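PDB 1W8S: fructose-bisphosphate aldolase class I, which is an archaeal class I aldolase of the DeoC/LacD family, an enzyme with a TIM-barrel fold that assembles from several copies of one chain. Local coordinates for residues T5-F8 with L9-A13; F187-A190 with V191-G195; T209-D212 with F213-V217. The protein carries 2 engineered substitutions. All blocks are in the same frame, centred on the assembly; numbering follows the deposited sequence.

Interaction 1 (T5-F8 with L9-A13)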
ATOM      1  N   THR E   5      -1.763  20.940  24.501  1.00 15.04           N
ATOM      2  CA  THR E   5      -3.011  21.664  24.643  1.00 15.37           C
ATOM      3  C   THR E   5      -2.723  23.016  25.303  1.00 16.29           C
ATOM      4  O   THR E   5      -3.147  24.060  24.817  1.00 14.99           O
ATOM      5  CB  THR E   5      -3.982  20.863  25.484  1.00 15.73           C
ATOM      6  OG1 THR E   5      -4.371  19.684  24.784  1.00 15.12           O
ATOM      7  CG2 THR E   5      -5.279  21.653  25.730  1.00 16.85           C
ATOM      8  N   GLU E   6      -1.924  23.006  26.364  1.00 16.74           N
ATOM      9  CA  GLU E   6      -1.569  24.263  27.029  1.00 17.98           C
ATOM     10  C   GLU E   6      -0.813  25.201  26.088  1.00 17.08           C
ATOM     11  O   GLU E   6      -1.044  26.386  26.127  1.00 16.52           O
ATOM     12  CB  GLU E   6      -0.784  24.016  28.330  1.00 18.45           C
ATOM     13  CG  GLU E   6      -1.615  23.320  29.408  1.00 22.78           C
ATOM     14  CD  GLU E   6      -0.822  23.025  30.680  1.00 28.88           C
ATOM     15  OE1 GLU E   6       0.438  22.969  30.633  1.00 31.04           O
ATOM     16  OE2 GLU E   6      -1.468  22.855  31.740  1.00 33.80           O
ATOM     17  N   LYS E   7       0.049  24.669  25.227  1.00 17.19           N
ATOM     18  CA  LYS E   7       0.754  25.488  24.244  1.00 17.27           C
ATOM     19  C   LYS E   7      -0.214  26.067  23.212  1.00 16.53           C
ATOM     20  O   LYS E   7      -0.107  27.246  22.841  1.00 16.37           O
ATOM     21  CB  LYS E   7       1.817  24.656  23.530  1.00 18.44           C
ATOM     22  CG  LYS E   7       2.663  25.417  22.548  1.00 19.41           C
ATOM     23  CD  LYS E   7       3.872  24.606  22.110  1.00 21.75           C
ATOM     24  CE  LYS E   7       4.956  25.487  21.559  1.00 26.55           C
ATOM     25  NZ  LYS E   7       5.803  24.770  20.541  1.00 27.07           N
ATOM     26  N   PHE E   8      -1.144  25.226  22.747  1.00 15.44           N
ATOM     27  CA  PHE E   8      -2.200  25.656  21.849  1.00 14.76           C
ATOM     28  C   PHE E   8      -3.001  26.836  22.434  1.00 14.16           C
ATOM     29  O   PHE E   8      -3.186  27.848  21.776  1.00 13.91           O
ATOM     30  CB  PHE E   8      -3.141  24.523  21.516  1.00 14.50           C
ATOM     31  CG  PHE E   8      -4.158  24.901  20.491  1.00 14.74           C
ATOM     32  CD1 PHE E   8      -3.837  24.893  19.136  1.00 16.04           C
ATOM     33  CD2 PHE E   8      -5.409  25.369  20.894  1.00 16.60           C
ATOM     34  CE1 PHE E   8      -4.778  25.311  18.189  1.00 15.78           C
ATOM     35  CE2 PHE E   8      -6.343  25.790  19.955  1.00 15.88           C
ATOM     36  CZ  PHE E   8      -6.033  25.759  18.612  1.00 14.58           C
ATOM     37  N   LEU E   9      -3.453  26.700  23.671  1.00 14.15           N
ATOM     38  CA  LEU E   9      -4.237  27.749  24.327  1.00 14.50           C
ATOM     39  C   LEU E   9      -3.444  29.027  24.504  1.00 14.77           C
ATOM     40  O   LEU E   9      -3.993  30.117  24.382  1.00 14.49           O
ATOM     41  CB  LEU E   9      -4.740  27.236  25.668  1.00 14.70           C
ATOM     42  CG  LEU E   9      -5.717  26.048  25.536  1.00 16.21           C
ATOM     43  CD1 LEU E   9      -6.013  25.418  26.886  1.00 18.54           C
ATOM     44  CD2 LEU E   9      -7.003  26.499  24.896  1.00 17.23           C
ATOM     45  N   ARG E  10      -2.146  28.913  24.788  1.00 16.13           N
ATOM     46  CA  ARG E  10      -1.312  30.097  24.987  1.00 17.02           C
ATOM     47  C   ARG E  10      -1.197  30.887  23.700  1.00 16.32           C
ATOM     48  O   ARG E  10      -1.226  32.116  23.717  1.00 14.80           O
ATOM     49  CB  ARG E  10       0.100  29.732  25.451  1.00 18.51           C
ATOM     50  CG  ARG E  10       0.204  29.348  26.912  1.00 22.29           C
ATOM     51  CD  ARG E  10       1.649  29.218  27.411  1.00 28.68           C
ATOM     52  NE  ARG E  10       2.110  27.821  27.362  1.00 32.21           N
ATOM     53  CZ  ARG E  10       3.062  27.354  26.567  1.00 34.31           C
ATOM     54  NH1 ARG E  10       3.385  26.066  26.621  1.00 34.07           N
ATOM     55  NH2 ARG E  10       3.701  28.161  25.714  1.00 38.06           N
ATOM     56  N   ILE E  11      -1.054  30.178  22.585  1.00 15.36           N
ATOM     57  CA  ILE E  11      -0.797  30.819  21.297  1.00 15.19           C
ATOM     58  C   ILE E  11      -2.090  31.289  20.654  1.00 15.29           C
ATOM     59  O   ILE E  11      -2.178  32.434  20.164  1.00 15.82           O
ATOM     60  CB  ILE E  11      -0.066  29.839  20.352  1.00 15.72           C
ATOM     61  CG1 ILE E  11       1.337  29.533  20.909  1.00 17.41           C
ATOM     62  CG2 ILE E  11       0.043  30.435  18.903  1.00 13.70           C
ATOM     63  CD1 ILE E  11       2.046  28.372  20.177  1.00 21.03           C
ATOM     64  N   PHE E  12      -3.083  30.406  20.661  1.00 14.44           N
ATOM     65  CA  PHE E  12      -4.332  30.604  19.926  1.00 14.52           C
ATOM     66  C   PHE E  12      -5.525  31.028  20.785  1.00 14.86           C
ATOM     67  O   PHE E  12      -6.596  31.304  20.254  1.00 14.12           O
ATOM     68  CB  PHE E  12      -4.674  29.340  19.138  1.00 15.07           C
ATOM     69  CG  PHE E  12      -3.684  29.025  18.042  1.00 12.82           C
ATOM     70  CD1 PHE E  12      -3.733  29.691  16.844  1.00 14.52           C
ATOM     71  CD2 PHE E  12      -2.682  28.079  18.238  1.00 13.57           C
ATOM     72  CE1 PHE E  12      -2.811  29.389  15.837  1.00 15.10           C
ATOM     73  CE2 PHE E  12      -1.763  27.780  17.239  1.00 14.12           C
ATOM     74  CZ  PHE E  12      -1.825  28.437  16.046  1.00 13.90           C
ATOM     75  N   ALA E  13      -5.367  31.055  22.101  1.00 14.07           N
ATOM     76  CA  ALA E  13      -6.472  31.481  22.966  1.00 14.56           C
ATOM     77  C   ALA E  13      -5.996  32.268  24.169  1.00 14.60           C
ATOM     78  O   ALA E  13      -6.376  32.001  25.308  1.00 14.32           O
ATOM     79  CB  ALA E  13      -7.304  30.279  23.403  1.00 14.95           C
TER
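Phe8 and Phe12 sit one turn apart on helix 4-12, and their side chains cross at roughly a right angle. Their rings are nonetheless near parallel, with planes 26° apart. The rings are offset and share little area, and the centroids are 4.8 Å apart. Phe12 CB comes over the face of the Phe8 ring in a CH-pi contact, 4.0 Å from its centroid. Phe12 CD2 also lies over the Phe8 ring, 3.5 Å from Phe8 CE1. Phe8 reaches forward to Phe12 because its CG is anti to the backbone N (chi1 -174°). The main chain ties the same pair, Phe12 N giving a 2.8 Å hydrogen bond to Phe8 O.

Lys7 and Ile11 run side by side, with Lys7 CG 3.8 Å from Ile11 CD1. Arg10 bends at chi3 (-96°) and turns back along the helix. One face of its guanidinium then lies over Lys7 CA, and NH1 is 3.7 Å from Lys7 CB. Thr5 and Leu9 also point the same way, CG2 to CD1 4.0 Å.

Lys7 NZ bonds to Asp138 O, and Thr5 OG1 to Asp174 O. Phe12 packs on Ile20 of strand 18-22. Thr5, Leu9 and Phe12 also touch Pro198, Leu226 and Pro74, each just before a strand, so the helix covers the barrel at the N-terminal ends of its strands.

Interaction 2 (F187-A190 with V191-G195)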
ATOM      1  N   PHE E 187     -24.745  20.261  21.789  1.00 13.35           N
ATOM      2  CA  PHE E 187     -23.340  20.585  21.577  1.00 13.63           C
ATOM      3  C   PHE E 187     -22.522  20.541  22.880  1.00 13.48           C
ATOM      4  O   PHE E 187     -21.350  20.197  22.864  1.00 13.22           O
ATOM      5  CB  PHE E 187     -23.187  21.938  20.919  1.00 13.70           C
ATOM      6  CG  PHE E 187     -21.856  22.116  20.246  1.00 13.82           C
ATOM      7  CD1 PHE E 187     -21.489  21.279  19.180  1.00 14.26           C
ATOM      8  CD2 PHE E 187     -20.969  23.078  20.664  1.00 14.70           C
ATOM      9  CE1 PHE E 187     -20.275  21.448  18.528  1.00 11.50           C
ATOM     10  CE2 PHE E 187     -19.755  23.233  20.024  1.00 15.43           C
ATOM     11  CZ  PHE E 187     -19.414  22.414  18.953  1.00 15.13           C
ATOM     12  N   SER E 188     -23.138  20.875  24.020  1.00 13.44           N
ATOM     13  CA  SER E 188     -22.431  20.771  25.313  1.00 13.79           C
ATOM     14  C   SER E 188     -22.064  19.314  25.655  1.00 13.97           C
ATOM     15  O   SER E 188     -21.094  19.091  26.365  1.00 14.72           O
ATOM     16  CB  SER E 188     -23.270  21.377  26.446  1.00 14.05           C
ATOM     17  OG  SER E 188     -24.426  20.613  26.602  1.00 15.89           O
ATOM     18  N   TRP E 189     -22.844  18.332  25.187  1.00 13.83           N
ATOM     19  CA  TRP E 189     -22.492  16.915  25.364  1.00 13.82           C
ATOM     20  C   TRP E 189     -21.211  16.576  24.553  1.00 13.64           C
ATOM     21  O   TRP E 189     -20.334  15.854  25.018  1.00 12.90           O
ATOM     22  CB  TRP E 189     -23.647  15.991  24.939  1.00 14.05           C
ATOM     23  CG  TRP E 189     -23.333  14.495  24.985  1.00 14.62           C
ATOM     24  CD1 TRP E 189     -23.385  13.604  23.940  1.00 16.43           C
ATOM     25  CD2 TRP E 189     -22.954  13.732  26.132  1.00 15.49           C
ATOM     26  NE1 TRP E 189     -23.021  12.346  24.366  1.00 15.80           N
ATOM     27  CE2 TRP E 189     -22.765  12.394  25.712  1.00 16.36           C
ATOM     28  CE3 TRP E 189     -22.755  14.040  27.483  1.00 17.71           C
ATOM     29  CZ2 TRP E 189     -22.387  11.379  26.589  1.00 14.70           C
ATOM     30  CZ3 TRP E 189     -22.381  13.022  28.356  1.00 18.29           C
ATOM     31  CH2 TRP E 189     -22.200  11.713  27.905  1.00 16.95           C
ATOM     32  N   ALA E 190     -21.120  17.086  23.335  1.00 14.01           N
ATOM     33  CA  ALA E 190     -19.901  16.939  22.538  1.00 13.57           C
ATOM     34  C   ALA E 190     -18.679  17.532  23.218  1.00 13.74           C
ATOM     35  O   ALA E 190     -17.616  16.912  23.292  1.00 14.03           O
ATOM     36  CB  ALA E 190     -20.107  17.584  21.170  1.00 14.05           C
ATOM     37  N   VAL E 191     -18.827  18.755  23.719  1.00 14.12           N
ATOM     38  CA  VAL E 191     -17.788  19.427  24.474  1.00 14.29           C
ATOM     39  C   VAL E 191     -17.424  18.626  25.710  1.00 15.20           C
ATOM     40  O   VAL E 191     -16.244  18.529  26.056  1.00 14.93           O
ATOM     41  CB  VAL E 191     -18.256  20.855  24.857  1.00 14.94           C
ATOM     42  CG1 VAL E 191     -17.279  21.546  25.831  1.00 15.33           C
ATOM     43  CG2 VAL E 191     -18.461  21.693  23.592  1.00 13.12           C
ATOM     44  N   LYS E 192     -18.429  18.070  26.398  1.00 15.59           N
ATOM     45  CA  LYS E 192     -18.146  17.303  27.603  1.00 16.32           C
ATOM     46  C   LYS E 192     -17.300  16.076  27.300  1.00 15.53           C
ATOM     47  O   LYS E 192     -16.309  15.812  27.988  1.00 15.11           O
ATOM     48  CB  LYS E 192     -19.417  16.885  28.339  1.00 17.13           C
ATOM     49  CG  LYS E 192     -19.130  16.062  29.620  1.00 19.88           C
ATOM     50  CD  LYS E 192     -20.407  15.662  30.353  1.00 25.06           C
ATOM     51  CE  LYS E 192     -20.107  14.768  31.586  1.00 26.85           C
ATOM     52  NZ  LYS E 192     -21.180  14.943  32.605  1.00 29.48           N
ATOM     53  N   VAL E 193     -17.648  15.340  26.249  1.00 15.24           N
ATOM     54  CA  VAL E 193     -16.970  14.083  25.981  1.00 15.15           C
ATOM     55  C   VAL E 193     -15.559  14.303  25.415  1.00 15.41           C
ATOM     56  O   VAL E 193     -14.744  13.382  25.422  1.00 14.73           O
ATOM     57  CB  VAL E 193     -17.789  13.149  25.029  1.00 15.61           C
ATOM     58  CG1 VAL E 193     -19.131  12.826  25.623  1.00 16.50           C
ATOM     59  CG2 VAL E 193     -17.922  13.765  23.651  1.00 16.01           C
ATOM     60  N   ALA E 194     -15.300  15.512  24.908  1.00 13.97           N
ATOM     61  CA  ALA E 194     -13.984  15.923  24.450  1.00 14.01           C
ATOM     62  C   ALA E 194     -13.038  16.158  25.647  1.00 13.85           C
ATOM     63  O   ALA E 194     -11.832  16.276  25.473  1.00 13.46           O
ATOM     64  CB  ALA E 194     -14.113  17.184  23.645  1.00 14.40           C
ATOM     65  N   GLY E 195     -13.598  16.265  26.857  1.00 13.27           N
ATOM     66  CA  GLY E 195     -12.815  16.362  28.082  1.00 12.96           C
ATOM     67  C   GLY E 195     -11.890  17.563  28.104  1.00 14.15           C
ATOM     68  O   GLY E 195     -12.313  18.697  27.836  1.00 13.45           O
TER
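Trp189 and Val193 meet one turn apart on helix 184-193, their side chains crossing at about a right angle. This is the helix of a beta-alpha-beta unit between the parallel strands 175-179 and 199-202 of the TIM barrel. The main aromatic contact is a CH-pi interaction. Val193 CG1 stands over the six-membered ring of Trp189, 3.7 Å from its centroid and 15° off the ring normal. Trp189 has CG anti to its backbone N (chi1 175°), which swings the indole forward beneath the valine.

Other apolar contacts are looser. Lys192 crosses the indole obliquely with its extended aliphatic chain, CD lying 3.9 Å from Trp189 CZ3. Phe187 CE2 approaches Val191 CG2 at 4.1 Å.

Backbone hydrogen bonds hold the turns together. Val191 N, Lys192 N and Val193 N bond to the carbonyl oxygens of Phe187, Ser188 and Trp189. Ala194 N reaches Ala190 O at 3.2 Å. Gly195 is the first residue to leave helical backbone angles, with positive phi.

Two sides of the helix are covered differently. Phe187 and Ala190 face Ile178 of strand 175-179 and Val161 of helix 158-171. Trp189, Lys192 and Val193 pack against Met35, Pro38 and Pro31 of a second subunit, so the indole and its valine belong to the subunit interface.

With Val193 CG1 anti to the carbonyl carbon (chi1 -59°), CG2 falls between the backbone N and the carbonyl carbon, 3.2 Å from Ala190 O.

Interaction 3 (T209-D212 with F213-V217)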
ATOM      1  N   THR E 209     -28.533  35.209   7.290  1.00 18.66           N
ATOM      2  CA  THR E 209     -28.267  36.514   7.887  1.00 17.85           C
ATOM      3  C   THR E 209     -27.074  36.420   8.818  1.00 17.54           C
ATOM      4  O   THR E 209     -26.755  35.355   9.342  1.00 15.47           O
ATOM      5  CB  THR E 209     -29.464  37.010   8.704  1.00 18.36           C
ATOM      6  OG1 THR E 209     -29.676  36.128   9.812  1.00 17.69           O
ATOM      7  CG2 THR E 209     -30.762  36.959   7.890  1.00 18.16           C
ATOM      8  N   GLU E 210     -26.455  37.568   9.063  1.00 17.39           N
ATOM      9  CA  GLU E 210     -25.367  37.645  10.026  1.00 17.47           C
ATOM     10  C   GLU E 210     -25.871  37.241  11.398  1.00 17.05           C
ATOM     11  O   GLU E 210     -25.152  36.602  12.153  1.00 16.40           O
ATOM     12  CB  GLU E 210     -24.757  39.055  10.038  1.00 17.53           C
ATOM     13  CG  GLU E 210     -23.962  39.289   8.761  1.00 17.77           C
ATOM     14  CD  GLU E 210     -23.282  40.630   8.681  1.00 19.28           C
ATOM     15  OE1 GLU E 210     -23.554  41.518   9.519  1.00 18.12           O
ATOM     16  OE2 GLU E 210     -22.465  40.780   7.748  1.00 20.29           O
ATOM     17  N   GLU E 211     -27.124  37.581  11.701  1.00 16.90           N
ATOM     18  CA  GLU E 211     -27.679  37.265  13.005  1.00 17.57           C
ATOM     19  C   GLU E 211     -27.798  35.757  13.232  1.00 16.49           C
ATOM     20  O   GLU E 211     -27.622  35.305  14.345  1.00 16.01           O
ATOM     21  CB  GLU E 211     -29.042  37.955  13.214  1.00 18.47           C
ATOM     22  CG  GLU E 211     -29.471  38.041  14.672  1.00 22.42           C
ATOM     23  CD  GLU E 211     -28.517  38.883  15.511  1.00 27.75           C
ATOM     24  OE1 GLU E 211     -28.230  40.048  15.117  1.00 31.70           O
ATOM     25  OE2 GLU E 211     -28.055  38.381  16.560  1.00 30.76           O
ATOM     26  N   ASP E 212     -28.083  34.987  12.183  1.00 16.47           N
ATOM     27  CA  ASP E 212     -28.210  33.543  12.300  1.00 15.91           C
ATOM     28  C   ASP E 212     -26.853  33.005  12.750  1.00 15.68           C
ATOM     29  O   ASP E 212     -26.793  32.162  13.624  1.00 14.87           O
ATOM     30  CB  ASP E 212     -28.557  32.861  10.972  1.00 16.34           C
ATOM     31  CG  ASP E 212     -29.971  33.110  10.502  1.00 17.92           C
ATOM     32  OD1 ASP E 212     -30.877  33.420  11.320  1.00 23.35           O
ATOM     33  OD2 ASP E 212     -30.270  33.024   9.291  1.00 19.85           O
ATOM     34  N   PHE E 213     -25.771  33.480  12.130  1.00 15.32           N
ATOM     35  CA  PHE E 213     -24.431  33.037  12.522  1.00 14.38           C
ATOM     36  C   PHE E 213     -24.026  33.425  13.944  1.00 14.59           C
ATOM     37  O   PHE E 213     -23.447  32.623  14.671  1.00 14.12           O
ATOM     38  CB  PHE E 213     -23.354  33.524  11.557  1.00 13.83           C
ATOM     39  CG  PHE E 213     -22.061  32.817  11.757  1.00 12.60           C
ATOM     40  CD1 PHE E 213     -21.984  31.445  11.567  1.00 13.46           C
ATOM     41  CD2 PHE E 213     -20.928  33.496  12.197  1.00 12.53           C
ATOM     42  CE1 PHE E 213     -20.777  30.752  11.789  1.00 14.96           C
ATOM     43  CE2 PHE E 213     -19.711  32.790  12.413  1.00 10.15           C
ATOM     44  CZ  PHE E 213     -19.653  31.451  12.226  1.00 13.61           C
ATOM     45  N   LEU E 214     -24.307  34.658  14.338  1.00 15.44           N
ATOM     46  CA  LEU E 214     -23.969  35.113  15.683  1.00 15.79           C
ATOM     47  C   LEU E 214     -24.706  34.279  16.737  1.00 15.92           C
ATOM     48  O   LEU E 214     -24.171  34.013  17.801  1.00 15.15           O
ATOM     49  CB  LEU E 214     -24.307  36.610  15.852  1.00 16.47           C
ATOM     50  CG  LEU E 214     -23.358  37.602  15.177  1.00 17.33           C
ATOM     51  CD1 LEU E 214     -23.938  39.016  15.191  1.00 18.71           C
ATOM     52  CD2 LEU E 214     -21.974  37.583  15.832  1.00 17.12           C
ATOM     53  N   LYS E 215     -25.938  33.879  16.424  1.00 16.41           N
ATOM     54  CA  LYS E 215     -26.760  33.068  17.321  1.00 17.12           C
ATOM     55  C   LYS E 215     -26.207  31.651  17.462  1.00 15.87           C
ATOM     56  O   LYS E 215     -26.274  31.062  18.535  1.00 15.45           O
ATOM     57  CB  LYS E 215     -28.220  33.024  16.824  1.00 17.72           C
ATOM     58  CG  LYS E 215     -29.015  34.300  17.105  1.00 21.18           C
ATOM     59  CD  LYS E 215     -30.525  34.045  17.255  1.00 25.26           C
ATOM     60  CE  LYS E 215     -30.901  33.796  18.738  1.00 28.10           C
ATOM     61  NZ  LYS E 215     -29.931  32.825  19.403  1.00 28.24           N
ATOM     62  N   GLN E 216     -25.667  31.092  16.380  1.00 15.32           N
ATOM     63  CA  GLN E 216     -24.987  29.811  16.459  1.00 14.71           C
ATOM     64  C   GLN E 216     -23.723  29.924  17.316  1.00 13.83           C
ATOM     65  O   GLN E 216     -23.479  29.078  18.162  1.00 12.28           O
ATOM     66  CB  GLN E 216     -24.597  29.289  15.070  1.00 15.60           C
ATOM     67  CG  GLN E 216     -25.780  28.881  14.214  1.00 17.96           C
ATOM     68  CD  GLN E 216     -25.401  28.559  12.767  1.00 20.68           C
ATOM     69  OE1 GLN E 216     -24.332  28.944  12.289  1.00 22.77           O
ATOM     70  NE2 GLN E 216     -26.283  27.857  12.072  1.00 21.39           N
ATOM     71  N   VAL E 217     -22.917  30.954  17.069  1.00 12.96           N
ATOM     72  CA  VAL E 217     -21.707  31.185  17.842  1.00 13.48           C
ATOM     73  C   VAL E 217     -22.047  31.364  19.338  1.00 13.67           C
ATOM     74  O   VAL E 217     -21.350  30.847  20.205  1.00 13.32           O
ATOM     75  CB  VAL E 217     -20.922  32.400  17.310  1.00 13.19           C
ATOM     76  CG1 VAL E 217     -19.726  32.717  18.235  1.00 14.76           C
ATOM     77  CG2 VAL E 217     -20.422  32.127  15.912  1.00 13.98           C
TER
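Thr209 O lies 3.5 Å from Phe213 N at the start of helix 210-222, where Thr209 is the N-cap. Its OG1 accepts a 3.1 Å hydrogen bond from Asp212 N. Thr209 N returns a weak bond to Asp212 OD2, 3.4 Å long, and the two residues form a capping box.

Glu210 O accepts from Leu214 N at 3.0 Å with a fairly straight N-H...O angle of 164°. Leu214 CG lies near the same oxygen. Glu210 and Leu214 both pack on Phe243 of helix 240-253. The Glu210 carboxylate is also close to that of Asp239, a like charge.

Glu211 O takes the N-H of Lys215. The Glu211 side chain folds at chi2 (63°), which brings OE2 to 4.2 Å from both Leu214 CB and Lys215 CG. Lys215 bends away, so its NZ stays 6.5 Å from Glu211 OE2 and the two make no salt bridge.

Asp212 O accepts from Gln216 N at 3.2 Å, and Gln216 CG rests against that oxygen. Phe213 turns inward instead, onto Met201 and Val230 of the barrel strands, its side chain about 6 Å from the bound 1,6-di-O-phosphono-beta-D-fructofuranose.

Across the contact the polar side chains thus do little bonding, which is left to the backbone. Three acidic residues occupy the first turn, where the helix N-terminus would probably favour negative charge.

Overall arrangement
The three contacts lie in series along the chain of the TIM barrel, each along one helix or its cap. Interaction 1 is on helix 4-12, which comes before the first barrel strand. Interactions 2 and 3 are on helices 184-193 and 210-222, successive outer helices on either side of strand 199-202 in sequence. None touches another. Centres of interactions 1 and 2 are about 19 Å apart, those of 2 and 3 about 21 Å, and those of 1 and 3 about 26 Å. Interactions 1 and 2 also reach a second subunit, whereas no other chain touches interaction 3. Together they cover one end and part of the outer wall of the same barrel.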